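Local coordinates for protein phospholipase C-beta (PLC-beta) (PDB 3QR0) that belongs to the phospholipase C-beta family, multidomain proteins combining PH, EF-hand-like, TIM-barrel and C2 modules, and binds a calcium ion, at residues Lys27-Glu32 / Lys88-Asn93; Tyr69-Arg74 / Ile115-Thr120; Lys80-Lys85 / Ile99-Lys104. One frame throughout, in Å; residues are numbered along the deposited sequence.

Interaction 1: residues Lys27-Glu32 / Lys88-Asn93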
loop_
_atom_site.group_PDB
_atom_site.type_symbol
_atom_site.label_atom_id
_atom_site.label_comp_id
_atom_site.label_asym_id
_atom_site.label_seq_id
_atom_site.Cartn_x
_atom_site.Cartn_y
_atom_site.Cartn_z
ATOM N N LYS A 27 17.917 -12.001 -24.802
ATOM C CA LYS A 27 19.315 -11.946 -24.406
ATOM C C LYS A 27 19.641 -10.547 -23.899
ATOM O O LYS A 27 19.240 -9.551 -24.503
ATOM C CB LYS A 27 20.215 -12.321 -25.588
ATOM C CG LYS A 27 19.923 -13.715 -26.148
ATOM C CD LYS A 27 20.390 -13.899 -27.596
ATOM C CE LYS A 27 21.761 -14.543 -27.696
ATOM N NZ LYS A 27 21.977 -15.186 -29.025
ATOM N N PHE A 28 20.336 -10.481 -22.768
ATOM C CA PHE A 28 20.794 -9.214 -22.197
ATOM C C PHE A 28 22.216 -9.371 -21.700
ATOM O O PHE A 28 22.621 -10.466 -21.321
ATOM C CB PHE A 28 19.945 -8.808 -20.993
ATOM C CG PHE A 28 18.526 -8.435 -21.321
ATOM C CD1 PHE A 28 18.164 -7.101 -21.475
ATOM C CD2 PHE A 28 17.543 -9.410 -21.420
ATOM C CE1 PHE A 28 16.849 -6.745 -21.753
ATOM C CE2 PHE A 28 16.223 -9.067 -21.699
ATOM C CZ PHE A 28 15.877 -7.729 -21.867
ATOM N N LEU A 29 22.967 -8.275 -21.686
ATOM C CA LEU A 29 24.219 -8.242 -20.943
ATOM C C LEU A 29 23.913 -7.683 -19.562
ATOM O O LEU A 29 23.292 -6.631 -19.441
ATOM C CB LEU A 29 25.281 -7.387 -21.639
ATOM C CG LEU A 29 25.915 -7.968 -22.902
ATOM C CD1 LEU A 29 27.048 -7.057 -23.393
ATOM C CD2 LEU A 29 26.440 -9.389 -22.695
ATOM N N LYS A 30 24.332 -8.409 -18.530
ATOM C CA LYS A 30 24.121 -7.994 -17.145
ATOM C C LYS A 30 25.438 -7.505 -16.556
ATOM O O LYS A 30 26.469 -8.140 -16.738
ATOM C CB LYS A 30 23.589 -9.174 -16.332
ATOM C CG LYS A 30 23.273 -8.860 -14.887
ATOM C CD LYS A 30 22.801 -10.104 -14.154
ATOM C CE LYS A 30 22.182 -9.742 -12.810
ATOM N NZ LYS A 30 23.176 -9.102 -11.910
ATOM N N TRP A 31 25.395 -6.379 -15.845
ATOM C CA TRP A 31 26.585 -5.832 -15.190
ATOM C C TRP A 31 26.232 -5.265 -13.813
ATOM O O TRP A 31 25.059 -5.050 -13.506
ATOM C CB TRP A 31 27.232 -4.756 -16.066
ATOM C CG TRP A 31 26.343 -3.582 -16.335
ATOM C CD1 TRP A 31 25.363 -3.494 -17.283
ATOM C CD2 TRP A 31 26.348 -2.325 -15.648
ATOM N NE1 TRP A 31 24.755 -2.266 -17.222
ATOM C CE2 TRP A 31 25.344 -1.527 -16.229
ATOM C CE3 TRP A 31 27.099 -1.802 -14.585
ATOM C CZ2 TRP A 31 25.069 -0.232 -15.790
ATOM C CZ3 TRP A 31 26.829 -0.513 -14.150
ATOM C CH2 TRP A 31 25.822 0.259 -14.754
ATOM N N GLU A 32 27.255 -5.040 -12.995
ATOM C CA GLU A 32 27.088 -4.528 -11.634
ATOM C C GLU A 32 27.963 -3.310 -11.400
ATOM O O GLU A 32 29.062 -3.224 -11.935
ATOM C CB GLU A 32 27.497 -5.591 -10.618
ATOM C CG GLU A 32 26.583 -6.789 -10.545
ATOM C CD GLU A 32 27.055 -7.801 -9.514
ATOM O OE1 GLU A 32 27.737 -7.397 -8.542
ATOM O OE2 GLU A 32 26.739 -8.999 -9.671
ATOM N N LYS A 88 30.973 -0.621 -21.084
ATOM C CA LYS A 88 30.499 0.281 -22.144
ATOM C C LYS A 88 30.814 -0.243 -23.541
ATOM O O LYS A 88 29.966 -0.200 -24.428
ATOM C CB LYS A 88 31.126 1.667 -22.003
ATOM C CG LYS A 88 30.495 2.532 -20.935
ATOM C CD LYS A 88 31.158 3.906 -20.874
ATOM C CE LYS A 88 30.701 4.811 -22.011
ATOM N NZ LYS A 88 31.702 5.865 -22.309
ATOM N N GLU A 89 32.037 -0.722 -23.735
ATOM C CA GLU A 89 32.448 -1.255 -25.033
ATOM C C GLU A 89 31.638 -2.502 -25.397
ATOM O O GLU A 89 31.165 -2.631 -26.529
ATOM C CB GLU A 89 33.954 -1.544 -25.049
ATOM C CG GLU A 89 34.803 -0.273 -25.152
ATOM C CD GLU A 89 36.305 -0.517 -25.017
ATOM O OE1 GLU A 89 36.717 -1.646 -24.666
ATOM O OE2 GLU A 89 37.077 0.437 -25.261
ATOM N N ALA A 90 31.466 -3.404 -24.433
ATOM C CA ALA A 90 30.684 -4.621 -24.638
ATOM C C ALA A 90 29.214 -4.298 -24.923
ATOM O O ALA A 90 28.606 -4.877 -25.825
ATOM C CB ALA A 90 30.797 -5.535 -23.424
ATOM N N GLY A 91 28.660 -3.366 -24.153
ATOM C CA GLY A 91 27.276 -2.936 -24.323
ATOM C C GLY A 91 27.010 -2.270 -25.661
ATOM O O GLY A 91 25.954 -2.472 -26.263
ATOM N N THR A 92 27.972 -1.471 -26.122
ATOM C CA THR A 92 27.863 -0.803 -27.410
ATOM C C THR A 92 27.878 -1.828 -28.546
ATOM O O THR A 92 27.140 -1.682 -29.510
ATOM C CB THR A 92 28.988 0.245 -27.597
ATOM O OG1 THR A 92 28.758 1.354 -26.713
ATOM C CG2 THR A 92 29.036 0.752 -29.036
ATOM N N ASN A 93 28.700 -2.869 -28.413
ATOM C CA ASN A 93 28.766 -3.950 -29.400
ATOM C C ASN A 93 27.632 -4.985 -29.316
ATOM O O ASN A 93 27.454 -5.775 -30.243
ATOM C CB ASN A 93 30.113 -4.677 -29.295
ATOM C CG ASN A 93 31.290 -3.787 -29.659
ATOM O OD1 ASN A 93 31.176 -2.902 -30.509
ATOM N ND2 ASN A 93 32.427 -4.018 -29.016
#
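Leu29 sets its CG beside the backbone N and opposite the carbonyl carbon (chi1 -73°), and an extended second torsion (chi2 -174°) carries CD1 straight out from the strand to Ala90 of helix 85-93. The contact belongs to the PH domain: strand 26-31 is an inner strand of its antiparallel sheet, and the helix lies in the connection between strands 70-75 and 105-110. A single methyl does the touching. Leu29 CD1 comes 3.6 Å from Ala90 O and 4.0 Å from Ala90 CB, so it meets both the carbonyl and the methyl of one helical residue. Gly91 N lies 4.1 Å from the same Leu29 CD1, and Leu29 CA and Gly91 CA form the nearest CA pair, 7.0 Å apart. Leu29 is buried, and Phe94 and Glu40 also pack against its side chain, while Ala90 has Phe38 as a further neighbour. Backbone bonds from Leu29 to Val123 hold the strand in the sheet. Van der Waals contact alone links the two segments here, through one methyl set against a carbonyl and a CB. Behind the contact the helix is tied on its far side, where the Thr92 CB turns away from the strand. Lys88 O there accepts two bonds from Thr92, one from each face of its carbonyl plane: Thr92 N lies 2.9 Å from Lys88 O, and Thr92 OG1 lies 3.0 Å from Lys88 O.

Interaction 2: residues Tyr69-Arg74 / Ile115-Thr120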
loop_
_atom_site.group_PDB
_atom_site.type_symbol
_atom_site.label_atom_id
_atom_site.label_comp_id
_atom_site.label_asym_id
_atom_site.label_seq_id
_atom_site.Cartn_x
_atom_site.Cartn_y
_atom_site.Cartn_z
ATOM N N TYR A 69 8.494 -7.621 -5.171
ATOM C CA TYR A 69 9.339 -6.588 -4.570
ATOM C C TYR A 69 10.032 -5.690 -5.602
ATOM O O TYR A 69 10.866 -4.863 -5.247
ATOM C CB TYR A 69 10.334 -7.248 -3.618
ATOM C CG TYR A 69 9.635 -8.229 -2.694
ATOM C CD1 TYR A 69 8.648 -7.794 -1.815
ATOM C CD2 TYR A 69 9.927 -9.590 -2.731
ATOM C CE1 TYR A 69 7.975 -8.684 -0.989
ATOM C CE2 TYR A 69 9.259 -10.490 -1.908
ATOM C CZ TYR A 69 8.288 -10.032 -1.040
ATOM O OH TYR A 69 7.628 -10.916 -0.218
ATOM N N VAL A 70 9.667 -5.834 -6.874
ATOM C CA VAL A 70 10.184 -4.947 -7.914
ATOM C C VAL A 70 9.465 -3.603 -7.793
ATOM O O VAL A 70 8.237 -3.552 -7.668
ATOM C CB VAL A 70 10.028 -5.546 -9.327
ATOM C CG1 VAL A 70 10.197 -4.468 -10.393
ATOM C CG2 VAL A 70 11.045 -6.676 -9.526
ATOM N N ARG A 71 10.248 -2.529 -7.795
ATOM C CA ARG A 71 9.735 -1.178 -7.557
ATOM C C ARG A 71 9.640 -0.365 -8.830
ATOM O O ARG A 71 8.699 0.404 -9.026
ATOM C CB ARG A 71 10.638 -0.456 -6.552
ATOM C CG ARG A 71 10.691 -1.123 -5.186
ATOM C CD ARG A 71 9.363 -1.042 -4.475
ATOM N NE ARG A 71 9.314 -1.871 -3.274
ATOM C CZ ARG A 71 8.315 -1.868 -2.395
ATOM N NH1 ARG A 71 7.268 -1.068 -2.555
ATOM N NH2 ARG A 71 8.370 -2.665 -1.338
ATOM N N ASP A 72 10.625 -0.523 -9.699
ATOM C CA ASP A 72 10.599 0.154 -10.973
ATOM C C ASP A 72 11.490 -0.573 -11.964
ATOM O O ASP A 72 12.396 -1.314 -11.577
ATOM C CB ASP A 72 11.065 1.605 -10.811
ATOM C CG ASP A 72 10.462 2.544 -11.852
ATOM O OD1 ASP A 72 9.746 2.084 -12.774
ATOM O OD2 ASP A 72 10.714 3.762 -11.748
ATOM N N ILE A 73 11.189 -0.371 -13.239
ATOM C CA ILE A 73 12.051 -0.782 -14.324
ATOM C C ILE A 73 12.031 0.362 -15.324
ATOM O O ILE A 73 10.963 0.878 -15.669
ATOM C CB ILE A 73 11.627 -2.137 -14.950
ATOM C CG1 ILE A 73 12.514 -2.477 -16.151
ATOM C CG2 ILE A 73 10.149 -2.142 -15.319
ATOM C CD1 ILE A 73 12.391 -3.916 -16.615
ATOM N N ARG A 74 13.224 0.782 -15.742
ATOM C CA ARG A 74 13.395 1.967 -16.583
ATOM C C ARG A 74 14.266 1.639 -17.775
ATOM O O ARG A 74 15.123 0.764 -17.698
ATOM C CB ARG A 74 14.069 3.081 -15.787
ATOM C CG ARG A 74 13.284 3.538 -14.596
ATOM C CD ARG A 74 14.138 4.238 -13.565
ATOM N NE ARG A 74 13.412 4.300 -12.304
ATOM C CZ ARG A 74 13.931 4.674 -11.138
ATOM N NH1 ARG A 74 15.197 5.066 -11.046
ATOM N NH2 ARG A 74 13.158 4.663 -10.061
ATOM N N ILE A 115 12.855 1.942 0.773
ATOM C CA ILE A 115 13.987 2.746 1.235
ATOM C C ILE A 115 15.311 2.017 0.981
ATOM O O ILE A 115 16.286 2.638 0.555
ATOM C CB ILE A 115 13.866 3.096 2.734
ATOM C CG1 ILE A 115 12.608 3.930 2.997
ATOM C CG2 ILE A 115 15.094 3.864 3.202
ATOM C CD1 ILE A 115 12.606 5.281 2.303
ATOM N N ASP A 116 15.337 0.710 1.235
ATOM C CA ASP A 116 16.530 -0.103 1.011
ATOM C C ASP A 116 16.409 -0.835 -0.328
ATOM O O ASP A 116 15.886 -1.946 -0.399
ATOM C CB ASP A 116 16.730 -1.101 2.160
ATOM C CG ASP A 116 18.120 -1.732 2.161
ATOM O OD1 ASP A 116 18.927 -1.432 1.254
ATOM O OD2 ASP A 116 18.418 -2.525 3.082
ATOM N N LEU A 117 16.897 -0.193 -1.383
ATOM C CA LEU A 117 16.782 -0.729 -2.740
ATOM C C LEU A 117 18.039 -1.471 -3.156
ATOM O O LEU A 117 19.144 -1.135 -2.732
ATOM C CB LEU A 117 16.522 0.399 -3.738
ATOM C CG LEU A 117 15.243 1.215 -3.561
ATOM C CD1 LEU A 117 15.254 2.385 -4.548
ATOM C CD2 LEU A 117 13.998 0.337 -3.741
ATOM N N GLU A 118 17.853 -2.496 -3.979
ATOM C CA GLU A 118 18.945 -3.104 -4.709
ATOM C C GLU A 118 18.626 -2.933 -6.191
ATOM O O GLU A 118 17.494 -2.611 -6.555
ATOM C CB GLU A 118 19.138 -4.562 -4.289
ATOM C CG GLU A 118 19.615 -4.654 -2.824
ATOM C CD GLU A 118 19.861 -6.068 -2.329
ATOM O OE1 GLU A 118 19.269 -7.018 -2.876
ATOM O OE2 GLU A 118 20.645 -6.228 -1.365
ATOM N N TRP A 119 19.640 -3.102 -7.028
ATOM C CA TRP A 119 19.557 -2.712 -8.425
ATOM C C TRP A 119 20.085 -3.811 -9.339
ATOM O O TRP A 119 21.062 -4.489 -9.011
ATOM C CB TRP A 119 20.354 -1.421 -8.654
ATOM C CG TRP A 119 19.832 -0.256 -7.885
ATOM C CD1 TRP A 119 20.095 0.051 -6.576
ATOM C CD2 TRP A 119 18.947 0.759 -8.365
ATOM N NE1 TRP A 119 19.423 1.193 -6.213
ATOM C CE2 TRP A 119 18.710 1.649 -7.291
ATOM C CE3 TRP A 119 18.329 1.007 -9.597
ATOM C CZ2 TRP A 119 17.882 2.762 -7.412
ATOM C CZ3 TRP A 119 17.516 2.121 -9.721
ATOM C CH2 TRP A 119 17.297 2.985 -8.632
ATOM N N THR A 120 19.426 -3.971 -10.486
ATOM C CA THR A 120 19.864 -4.886 -11.534
ATOM C C THR A 120 19.991 -4.079 -12.828
ATOM O O THR A 120 19.078 -3.326 -13.186
ATOM C CB THR A 120 18.855 -6.040 -11.709
ATOM O OG1 THR A 120 18.692 -6.724 -10.458
ATOM C CG2 THR A 120 19.322 -7.030 -12.773
#
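Arg74 brings its guanidinium to the rim of the Trp119 indole instead of lying over its face: Arg74 NH1 sits 3.8 Å from Trp119 CH2, in the ring plane, and the two flat groups are turned 69° apart. The arrangement is therefore not a cation-pi stack. It bridges two strands of the PH-domain sheet, 70-75 and 118-124, that are separated by strand 105-110. An extended chain from CG to NE lets Arg74 span this gap. Its other edge grips Asp72 side-on, NE and NH2 both reaching one oxygen: Arg74 NE lies 2.8 Å from Asp72 OD2 in a fairly straight bond (160°), arriving from above the carboxylate plane, and Arg74 NH2 lies 3.1 Å from Asp72 OD2. These two in-plane bonds fix the guanidinium plane. In a classic beta bulge Arg71 and Asp72 both face Cys109. The aliphatic Arg71 CG packs 3.9 Å from Leu117 CD2, the two side chains crossing at about a right angle. The bend at chi2 (-67°) leads Arg71 NH2 to Ser754 OG and NE to Gly111 O. Further salt bridges join Arg74 NH2 to Glu354 and Asp72 OD1 to Lys406. Alternating charges of this kind probably favour an ionised Asp72, and the indole edge probably meets a guanidinium whose charge is partly offset by Asp72 and Glu354.

Interaction 3: residues Lys80-Lys85 / Ile99-Lys104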
loop_
_atom_site.group_PDB
_atom_site.type_symbol
_atom_site.label_atom_id
_atom_site.label_comp_id
_atom_site.label_asym_id
_atom_site.label_seq_id
_atom_site.Cartn_x
_atom_site.Cartn_y
_atom_site.Cartn_z
ATOM N N LYS A 80 20.185 3.774 -16.141
ATOM C CA LYS A 80 21.540 4.173 -15.760
ATOM C C LYS A 80 22.543 3.410 -16.621
ATOM O O LYS A 80 22.696 2.203 -16.460
ATOM C CB LYS A 80 21.789 3.879 -14.276
ATOM C CG LYS A 80 23.201 4.229 -13.806
ATOM C CD LYS A 80 23.309 4.267 -12.286
ATOM C CE LYS A 80 24.698 4.738 -11.851
ATOM N NZ LYS A 80 24.759 5.014 -10.389
ATOM N N PRO A 81 23.227 4.105 -17.546
ATOM C CA PRO A 81 24.174 3.394 -18.398
ATOM C C PRO A 81 25.492 3.124 -17.667
ATOM O O PRO A 81 25.828 3.845 -16.724
ATOM C CB PRO A 81 24.382 4.362 -19.561
ATOM C CG PRO A 81 24.184 5.713 -18.964
ATOM C CD PRO A 81 23.221 5.555 -17.817
ATOM N N PRO A 82 26.231 2.083 -18.086
ATOM C CA PRO A 82 27.506 1.796 -17.434
ATOM C C PRO A 82 28.557 2.871 -17.724
ATOM O O PRO A 82 28.535 3.486 -18.788
ATOM C CB PRO A 82 27.914 0.449 -18.039
ATOM C CG PRO A 82 27.234 0.396 -19.348
ATOM C CD PRO A 82 25.945 1.138 -19.180
ATOM N N LYS A 83 29.441 3.103 -16.758
ATOM C CA LYS A 83 30.543 4.053 -16.904
ATOM C C LYS A 83 31.885 3.342 -17.080
ATOM O O LYS A 83 32.829 3.926 -17.597
ATOM C CB LYS A 83 30.603 4.984 -15.693
ATOM C CG LYS A 83 29.373 5.873 -15.539
ATOM C CD LYS A 83 29.565 6.936 -14.451
ATOM C CE LYS A 83 29.421 6.362 -13.042
ATOM N NZ LYS A 83 30.149 7.192 -12.026
ATOM N N ASP A 84 31.965 2.086 -16.648
ATOM C CA ASP A 84 33.172 1.285 -16.822
ATOM C C ASP A 84 33.473 1.086 -18.313
ATOM O O ASP A 84 32.586 0.728 -19.090
ATOM C CB ASP A 84 33.008 -0.062 -16.115
ATOM C CG ASP A 84 34.191 -0.981 -16.323
ATOM O OD1 ASP A 84 35.084 -1.014 -15.446
ATOM O OD2 ASP A 84 34.236 -1.667 -17.371
ATOM N N LYS A 85 34.725 1.322 -18.696
ATOM C CA LYS A 85 35.152 1.264 -20.098
ATOM C C LYS A 85 34.825 -0.072 -20.764
ATOM O O LYS A 85 34.267 -0.100 -21.859
ATOM C CB LYS A 85 36.661 1.527 -20.210
ATOM C CG LYS A 85 37.175 1.600 -21.646
ATOM C CD LYS A 85 38.657 1.934 -21.702
ATOM C CE LYS A 85 39.141 2.112 -23.136
ATOM N NZ LYS A 85 40.560 2.569 -23.190
ATOM N N ILE A 99 22.734 1.378 -32.608
ATOM C CA ILE A 99 21.782 1.855 -31.610
ATOM C C ILE A 99 22.592 2.383 -30.428
ATOM O O ILE A 99 23.416 1.650 -29.882
ATOM C CB ILE A 99 20.845 0.732 -31.137
ATOM C CG1 ILE A 99 20.116 0.113 -32.336
ATOM C CG2 ILE A 99 19.841 1.269 -30.115
ATOM C CD1 ILE A 99 19.348 -1.142 -32.006
ATOM N N PRO A 100 22.386 3.660 -30.047
ATOM C CA PRO A 100 23.144 4.251 -28.941
ATOM C C PRO A 100 23.036 3.427 -27.670
ATOM O O PRO A 100 21.968 2.885 -27.372
ATOM C CB PRO A 100 22.480 5.618 -28.746
ATOM C CG PRO A 100 21.929 5.952 -30.071
ATOM C CD PRO A 100 21.487 4.648 -30.672
ATOM N N LEU A 101 24.136 3.342 -26.932
ATOM C CA LEU A 101 24.214 2.487 -25.757
ATOM C C LEU A 101 23.031 2.686 -24.819
ATOM O O LEU A 101 22.384 1.719 -24.431
ATOM C CB LEU A 101 25.527 2.723 -25.006
ATOM C CG LEU A 101 25.715 1.934 -23.705
ATOM C CD1 LEU A 101 25.442 0.448 -23.917
ATOM C CD2 LEU A 101 27.116 2.158 -23.146
ATOM N N GLN A 102 22.738 3.935 -24.474
ATOM C CA GLN A 102 21.722 4.214 -23.463
ATOM C C GLN A 102 20.304 3.803 -23.877
ATOM O O GLN A 102 19.497 3.434 -23.024
ATOM C CB GLN A 102 21.746 5.684 -23.046
ATOM C CG GLN A 102 20.921 5.931 -21.787
ATOM C CD GLN A 102 21.325 7.169 -21.012
ATOM O OE1 GLN A 102 22.234 7.903 -21.402
ATOM N NE2 GLN A 102 20.638 7.409 -19.898
ATOM N N ASP A 103 20.015 3.851 -25.177
ATOM C CA ASP A 103 18.728 3.391 -25.716
ATOM C C ASP A 103 18.482 1.894 -25.468
ATOM O O ASP A 103 17.329 1.453 -25.411
ATOM C CB ASP A 103 18.642 3.681 -27.223
ATOM C CG ASP A 103 18.617 5.174 -27.544
ATOM O OD1 ASP A 103 18.390 5.998 -26.632
ATOM O OD2 ASP A 103 18.811 5.520 -28.728
ATOM N N LYS A 104 19.562 1.122 -25.319
ATOM C CA LYS A 104 19.479 -0.318 -25.050
ATOM C C LYS A 104 19.468 -0.689 -23.561
ATOM O O LYS A 104 19.220 -1.847 -23.212
ATOM C CB LYS A 104 20.645 -1.041 -25.722
ATOM C CG LYS A 104 20.664 -0.896 -27.228
ATOM C CD LYS A 104 21.742 -1.742 -27.879
ATOM C CE LYS A 104 23.126 -1.168 -27.684
ATOM N NZ LYS A 104 24.085 -1.775 -28.644
#
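Pro81 lies over the flat of the Gln102 amide, its CG almost directly above the carbonyl carbon: Pro81 CG is 3.8 Å from Gln102 CD, and Pro81 CD is 3.8 Å from Gln102 NE2. Beside this pair Pro82 and Leu101 reach for each other tip to tip, with Pro82 CG 4.2 Å from Leu101 CD2. Both contacts lie in the PH domain, within the long connection between strands 70-75 and 105-110, where a proline-bearing loop leads into helix 85-93 and a short, weakly bonded helix at about 101-104 follows. Gln102 carries its CG opposite the backbone N (chi1 -167°) and stays extended beyond it, which lays the flat of the amide beneath the Pro81 ring. The same NE2 makes weak hydrogen bonds to Ala76 O and Ala79 O, just ahead of the loop, and these, though weak, probably restrain the amide's rotation. Leu101 is wedged further by Lys88 and Thr92 of helix 85-93 and by Val123 of strand 118-124, while Pro82 also rests on Ile87. Outward from the prolines, Lys80 N is bonded to Thr107 OG1 at one end of the loop. At the other end Asp84 occupies the N-cap position of helix 85-93, its OD2 accepting from Ile87 N and its OD1 bonded to Ser36 OG. On the opposing segment, Lys104 NZ is held by Phe94 O and Ser96 O. Its backbone closes the short turn behind Leu101, with Lys104 N 3.0 Å from Leu101 O.

Overall arrangement
All three contacts lie in the PH domain. Interactions 1 and 3, with centres 8 Å apart, share the region around helix 85-93: Lys104 NZ of interaction 3 bonds Gly91 O of interaction 1 at 3.1 Å, and Trp31 CZ2 packs 3.5 Å from Pro82 N. Interaction 2 lies about 20 Å from the centre of interaction 1 and 19 Å from that of interaction 3. It joins interaction 1 through neighbouring strands 26-31 and 118-124, where Lys30 CE meets Thr120 CG2 at 3.9 Å. Interaction 2 reaches the X-domain range through Glu354 and Lys406; the calcium ion is held by Asn339, Glu368, Asp370 and Glu417, none in these contacts.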